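PDB 2JEX: regulatory protein E2 from Bovine papillomavirus type 1, which helps initiate viral DNA replication by binding E1 and sharpening its DNA recognition, and regulates viral transcription through response elements in the viral genome. Local coordinates for residues A[41-46]-A[63-68]; A[72-77]-A[106-111]. The protein carries 1 engineered substitution. One frame throughout, in Å; residues are numbered along the deposited sequence.

Contact 1 (A[41-46]-A[63-68]); sequences TLLYAA and VVCQER
The Tyr44 hydroxyl lies 3.4 Å from the amide nitrogen of Gln66, Tyr44 OH to Gln66 NE2, but the angle is too poor for a hydrogen bond. The two side chains run alongside each other and point the same way, with ring and amide planes 21° apart. Gln66 is extended beyond CG, and its CB sits 3.7 Å from Tyr44 CE1, approaching the ring obliquely. Both residues have CG anti to the backbone N (chi1 177° for Tyr44, -177° for Gln66), which carries both polar ends out in step along one flank of the helix pair. On the inner side Cys65 presses against the neighbouring helix. Its CB meets Tyr44 CB at 3.7 Å and lies at the ring edge, while SG comes within 3.5 Å of Leu43 CB. The small cysteine side chain fits where helices 26-48 and 62-83 run roughly antiparallel, their local axes 8.2 Å apart, as neighbours in the N-terminal helical bundle of the transactivation domain. Leu8 of helix 4-21 and Pro60 also touch Leu43, and Pro60 touches Cys65. The contact between these segments is thus mainly apolar, centred on the buried Cys65 sulfur, with the partly exposed tyrosine and glutamine at its margin.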
loop_
_atom_site.group_PDB
_atom_site.type_symbol
_atom_site.label_atom_id
_atom_site.label_comp_id
_atom_site.label_asym_id
_atom_site.label_seq_id
_atom_site.Cartn_x
_atom_site.Cartn_y
_atom_site.Cartn_z
ATOM N N THR A 41 -20.611 1.710 2.177
ATOM C CA THR A 41 -21.426 2.436 3.143
ATOM C C THR A 41 -22.888 2.032 2.985
ATOM O O THR A 41 -23.544 1.726 3.980
ATOM C CB THR A 41 -21.266 3.982 3.008
ATOM O OG1 THR A 41 -19.897 4.340 3.247
ATOM C CG2 THR A 41 -22.153 4.713 3.998
ATOM N N LEU A 42 -23.378 2.024 1.742
ATOM C CA LEU A 42 -24.772 1.685 1.457
ATOM C C LEU A 42 -25.038 0.248 1.879
ATOM O O LEU A 42 -26.045 -0.045 2.520
ATOM C CB LEU A 42 -25.101 1.856 -0.033
ATOM C CG LEU A 42 -24.862 3.191 -0.752
ATOM C CD1 LEU A 42 -24.744 2.930 -2.245
ATOM C CD2 LEU A 42 -25.957 4.228 -0.461
ATOM N N LEU A 43 -24.101 -0.626 1.530
ATOM C CA LEU A 43 -24.176 -2.046 1.838
ATOM C C LEU A 43 -24.177 -2.290 3.342
ATOM O O LEU A 43 -24.921 -3.144 3.836
ATOM C CB LEU A 43 -23.012 -2.796 1.165
ATOM C CG LEU A 43 -23.028 -2.994 -0.354
ATOM C CD1 LEU A 43 -21.764 -3.719 -0.785
ATOM C CD2 LEU A 43 -24.270 -3.759 -0.823
ATOM N N TYR A 44 -23.357 -1.526 4.063
ATOM C CA TYR A 44 -23.309 -1.610 5.517
ATOM C C TYR A 44 -24.618 -1.126 6.121
ATOM O O TYR A 44 -25.163 -1.762 7.025
ATOM C CB TYR A 44 -22.117 -0.814 6.074
ATOM C CG TYR A 44 -22.042 -0.799 7.585
ATOM C CD1 TYR A 44 -21.636 -1.931 8.295
ATOM C CD2 TYR A 44 -22.374 0.353 8.309
ATOM C CE1 TYR A 44 -21.575 -1.922 9.686
ATOM C CE2 TYR A 44 -22.309 0.376 9.700
ATOM C CZ TYR A 44 -21.914 -0.767 10.381
ATOM O OH TYR A 44 -21.849 -0.754 11.756
ATOM N N ALA A 45 -25.126 -0.008 5.602
ATOM C CA ALA A 45 -26.402 0.541 6.040
ATOM C C ALA A 45 -27.562 -0.432 5.763
ATOM O O ALA A 45 -28.491 -0.533 6.554
ATOM C CB ALA A 45 -26.658 1.878 5.372
ATOM N N ALA A 46 -27.488 -1.136 4.638
ATOM C CA ALA A 46 -28.462 -2.159 4.285
ATOM C C ALA A 46 -28.429 -3.314 5.290
ATOM O O ALA A 46 -29.477 -3.785 5.726
ATOM C CB ALA A 46 -28.201 -2.664 2.874
ATOM N N VAL A 63 -19.476 -6.551 9.164
ATOM C CA VAL A 63 -18.063 -6.369 9.521
ATOM C C VAL A 63 -17.183 -6.167 8.267
ATOM O O VAL A 63 -16.213 -5.408 8.288
ATOM C CB VAL A 63 -17.545 -7.556 10.412
ATOM C CG1 VAL A 63 -16.047 -7.478 10.650
ATOM C CG2 VAL A 63 -18.275 -7.584 11.755
ATOM N N VAL A 64 -17.553 -6.844 7.182
ATOM C CA VAL A 64 -16.847 -6.775 5.911
ATOM C C VAL A 64 -17.108 -5.442 5.209
ATOM O O VAL A 64 -16.152 -4.765 4.801
ATOM C CB VAL A 64 -17.231 -7.969 5.004
ATOM C CG1 VAL A 64 -16.794 -7.749 3.565
ATOM C CG2 VAL A 64 -16.644 -9.259 5.554
ATOM N N CYS A 65 -18.390 -5.073 5.071
ATOM C CA CYS A 65 -18.783 -3.787 4.483
ATOM C C CYS A 65 -18.166 -2.629 5.266
ATOM O O CYS A 65 -17.703 -1.661 4.682
ATOM C CB CYS A 65 -20.305 -3.601 4.509
ATOM S SG CYS A 65 -21.324 -4.742 3.569
ATOM N N GLN A 66 -18.205 -2.740 6.591
ATOM C CA GLN A 66 -17.678 -1.742 7.507
ATOM C C GLN A 66 -16.175 -1.514 7.298
ATOM O O GLN A 66 -15.697 -0.377 7.336
ATOM C CB GLN A 66 -17.962 -2.175 8.951
ATOM C CG GLN A 66 -17.522 -1.192 10.013
ATOM C CD GLN A 66 -17.868 -1.651 11.418
ATOM O OE1 GLN A 66 -17.592 -2.791 11.804
ATOM N NE2 GLN A 66 -18.461 -0.755 12.199
ATOM N N GLU A 67 -15.445 -2.598 7.053
ATOM C CA GLU A 67 -13.999 -2.531 6.872
ATOM C C GLU A 67 -13.624 -1.944 5.524
ATOM O O GLU A 67 -12.759 -1.051 5.449
ATOM C CB GLU A 67 -13.366 -3.908 7.057
ATOM C CG GLU A 67 -12.003 -3.861 7.733
ATOM C CD GLU A 67 -11.938 -2.851 8.886
ATOM O OE1 GLU A 67 -12.876 -2.809 9.729
ATOM O OE2 GLU A 67 -10.941 -2.092 8.939
ATOM N N ARG A 68 -14.286 -2.436 4.471
ATOM C CA ARG A 68 -14.081 -1.933 3.104
ATOM C C ARG A 68 -14.401 -0.451 2.959
ATOM O O ARG A 68 -13.705 0.267 2.231
ATOM C CB ARG A 68 -14.842 -2.769 2.075
ATOM C CG ARG A 68 -14.195 -4.167 1.813
ATOM C CD ARG A 68 -15.108 -5.079 0.984
ATOM N NE ARG A 68 -14.560 -6.427 0.832
ATOM C CZ ARG A 68 -15.266 -7.502 0.463
ATOM N NH1 ARG A 68 -16.568 -7.405 0.199
ATOM N NH2 ARG A 68 -14.672 -8.685 0.364
#

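Contact 2 (A[72-77]-A[106-111]); sequences AIEMQL and PKRCFK
At the joint between the helical bundle and the β-sheet part of the transactivation domain, Glu74 of helix 62-83 faces Arg108, in the loop leading to strand 110-120. Glu74 OE2 forms a salt bridge to Arg108 NE at 2.7 Å, and Glu74 OE1 accepts a weak, bent hydrogen bond from Arg108 NH2 at 3.0 Å. The side chains cross at about a right angle, and carboxylate and guanidinium planes are turned 42° apart, so the two groups do not pair flat. Tyr102 OH also bonds to Glu74 OE2, giving that oxygen a second partner from helix 99-103, which lies in the connection between the two parts of the fold. Beside the ion pair is a Met-aromatic contact: Met75 CE touches Phe110 CE2 at 3.4 Å, at the ring edge and near its plane, and Met75 SD lies 5.1 Å from the Phe110 ring centroid. Bends at chi2 (-56°) and chi3 (-88°) curl the methionine end toward the ring. Trp33 and Trp99 pack on Met75, and Leu79 and Leu82 on Phe110. From the strand, Lys111 NZ donates 2.7 Å hydrogen bonds to Pro106 O and Cys109 O, carbonyls on either side of Arg108 in sequence.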
loop_
_atom_site.group_PDB
_atom_site.type_symbol
_atom_site.label_atom_id
_atom_site.label_comp_id
_atom_site.label_asym_id
_atom_site.label_seq_id
_atom_site.Cartn_x
_atom_site.Cartn_y
_atom_site.Cartn_z
ATOM N N ALA A 72 -11.602 2.616 2.423
ATOM C CA ALA A 72 -11.876 3.536 1.333
ATOM C C ALA A 72 -11.950 4.982 1.814
ATOM O O ALA A 72 -11.477 5.875 1.128
ATOM C CB ALA A 72 -13.147 3.122 0.607
ATOM N N ILE A 73 -12.531 5.213 2.990
ATOM C CA ILE A 73 -12.504 6.539 3.627
ATOM C C ILE A 73 -11.040 7.009 3.764
ATOM O O ILE A 73 -10.681 8.105 3.305
ATOM C CB ILE A 73 -13.230 6.522 5.006
ATOM C CG1 ILE A 73 -14.751 6.415 4.815
ATOM C CG2 ILE A 73 -12.902 7.756 5.832
ATOM C CD1 ILE A 73 -15.549 5.947 6.057
ATOM N N GLU A 74 -10.209 6.147 4.360
ATOM C CA GLU A 74 -8.789 6.418 4.577
ATOM C C GLU A 74 -8.022 6.725 3.288
ATOM O O GLU A 74 -7.174 7.629 3.266
ATOM C CB GLU A 74 -8.116 5.260 5.315
ATOM C CG GLU A 74 -6.654 5.509 5.592
ATOM C CD GLU A 74 -6.056 4.534 6.577
ATOM O OE1 GLU A 74 -6.760 3.588 6.999
ATOM O OE2 GLU A 74 -4.868 4.717 6.926
ATOM N N MET A 75 -8.315 5.961 2.237
ATOM C CA MET A 75 -7.702 6.172 0.933
ATOM C C MET A 75 -8.174 7.489 0.325
ATOM O O MET A 75 -7.360 8.315 -0.084
ATOM C CB MET A 75 -7.978 4.992 -0.015
ATOM C CG MET A 75 -7.327 3.668 0.391
ATOM S SD MET A 75 -5.525 3.696 0.615
ATOM C CE MET A 75 -4.980 3.356 -1.062
ATOM N N GLN A 76 -9.484 7.693 0.299
ATOM C CA GLN A 76 -10.070 8.927 -0.224
ATOM C C GLN A 76 -9.473 10.196 0.391
ATOM O O GLN A 76 -8.982 11.067 -0.332
ATOM C CB GLN A 76 -11.579 8.937 -0.021
ATOM C CG GLN A 76 -12.218 10.222 -0.499
ATOM C CD GLN A 76 -13.674 10.372 -0.094
ATOM O OE1 GLN A 76 -14.337 9.408 0.264
ATOM N NE2 GLN A 76 -14.184 11.591 -0.186
ATOM N N LEU A 77 -9.540 10.290 1.722
ATOM C CA LEU A 77 -9.057 11.461 2.465
ATOM C C LEU A 77 -7.557 11.652 2.308
ATOM O O LEU A 77 -7.099 12.773 2.109
ATOM C CB LEU A 77 -9.435 11.376 3.949
ATOM C CG LEU A 77 -10.930 11.257 4.270
ATOM C CD1 LEU A 77 -11.186 11.251 5.772
ATOM C CD2 LEU A 77 -11.755 12.347 3.579
ATOM N N PRO A 106 6.928 0.016 4.249
ATOM C CA PRO A 106 6.362 0.376 5.553
ATOM C C PRO A 106 4.902 0.836 5.452
ATOM O O PRO A 106 4.506 1.444 4.447
ATOM C CB PRO A 106 7.272 1.513 6.017
ATOM C CG PRO A 106 7.696 2.180 4.749
ATOM C CD PRO A 106 7.752 1.108 3.690
ATOM N N LYS A 107 4.127 0.554 6.501
ATOM C CA LYS A 107 2.666 0.661 6.470
ATOM C C LYS A 107 2.135 2.095 6.492
ATOM O O LYS A 107 2.737 2.983 7.102
ATOM C CB LYS A 107 2.047 -0.119 7.638
ATOM C CG LYS A 107 2.239 -1.621 7.570
ATOM C CD LYS A 107 1.423 -2.335 8.657
ATOM C CE LYS A 107 1.803 -3.818 8.716
ATOM N NZ LYS A 107 1.243 -4.478 9.930
ATOM N N ARG A 108 0.982 2.290 5.847
ATOM C CA ARG A 108 0.289 3.583 5.780
ATOM C C ARG A 108 1.063 4.684 5.040
ATOM O O ARG A 108 1.169 5.811 5.522
ATOM C CB ARG A 108 -0.157 4.064 7.173
ATOM C CG ARG A 108 -1.195 3.181 7.839
ATOM C CD ARG A 108 -2.083 3.973 8.785
ATOM N NE ARG A 108 -3.463 3.476 8.832
ATOM C CZ ARG A 108 -3.830 2.191 8.823
ATOM N NH1 ARG A 108 -2.924 1.217 8.790
ATOM N NH2 ARG A 108 -5.117 1.878 8.864
ATOM N N CYS A 109 1.588 4.344 3.865
ATOM C CA CYS A 109 2.169 5.324 2.947
ATOM C C CYS A 109 2.053 4.844 1.502
ATOM O O CYS A 109 2.079 3.639 1.229
ATOM C CB CYS A 109 3.631 5.669 3.309
ATOM S SG CYS A 109 4.898 4.394 2.992
ATOM N N PHE A 110 1.919 5.792 0.578
ATOM C CA PHE A 110 1.838 5.457 -0.834
ATOM C C PHE A 110 3.241 5.270 -1.408
ATOM O O PHE A 110 4.210 5.862 -0.918
ATOM C CB PHE A 110 1.007 6.496 -1.597
ATOM C CG PHE A 110 -0.390 6.669 -1.046
ATOM C CD1 PHE A 110 -0.712 7.774 -0.258
ATOM C CD2 PHE A 110 -1.376 5.711 -1.286
ATOM C CE1 PHE A 110 -1.991 7.930 0.269
ATOM C CE2 PHE A 110 -2.669 5.860 -0.763
ATOM C CZ PHE A 110 -2.979 6.967 0.017
ATOM N N LYS A 111 3.353 4.410 -2.418
ATOM C CA LYS A 111 4.662 3.940 -2.872
ATOM C C LYS A 111 4.735 3.764 -4.381
ATOM O O LYS A 111 3.855 3.152 -4.980
ATOM C CB LYS A 111 5.032 2.611 -2.198
ATOM C CG LYS A 111 4.678 2.495 -0.727
ATOM C CD LYS A 111 5.322 1.268 -0.120
ATOM C CE LYS A 111 4.537 0.687 1.028
ATOM N NZ LYS A 111 3.815 1.670 1.889
#

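From the N terminus, helix 4-21 leads into helix 26-48, whose C-terminal part carries 41-46. The chain then passes through the small hairpin of strands 53-54 and 57-58 and turns back, so contact 1 closes a loop of 16 residues. Helix 62-83 continues directly from 63-68 to 72-77, and there contact 2 opens. Its 28-residue excursion includes helix 99-103 and returns at 106-111, mostly a loop, which runs into strand 110-120 of the large antiparallel sheet. The two loops are in series, neither nested nor crossed, with contact centres about 19 Å apart. Helix 62-83 serves both: contact 1 ties it into the bundle, contact 2 ties it to the sheet.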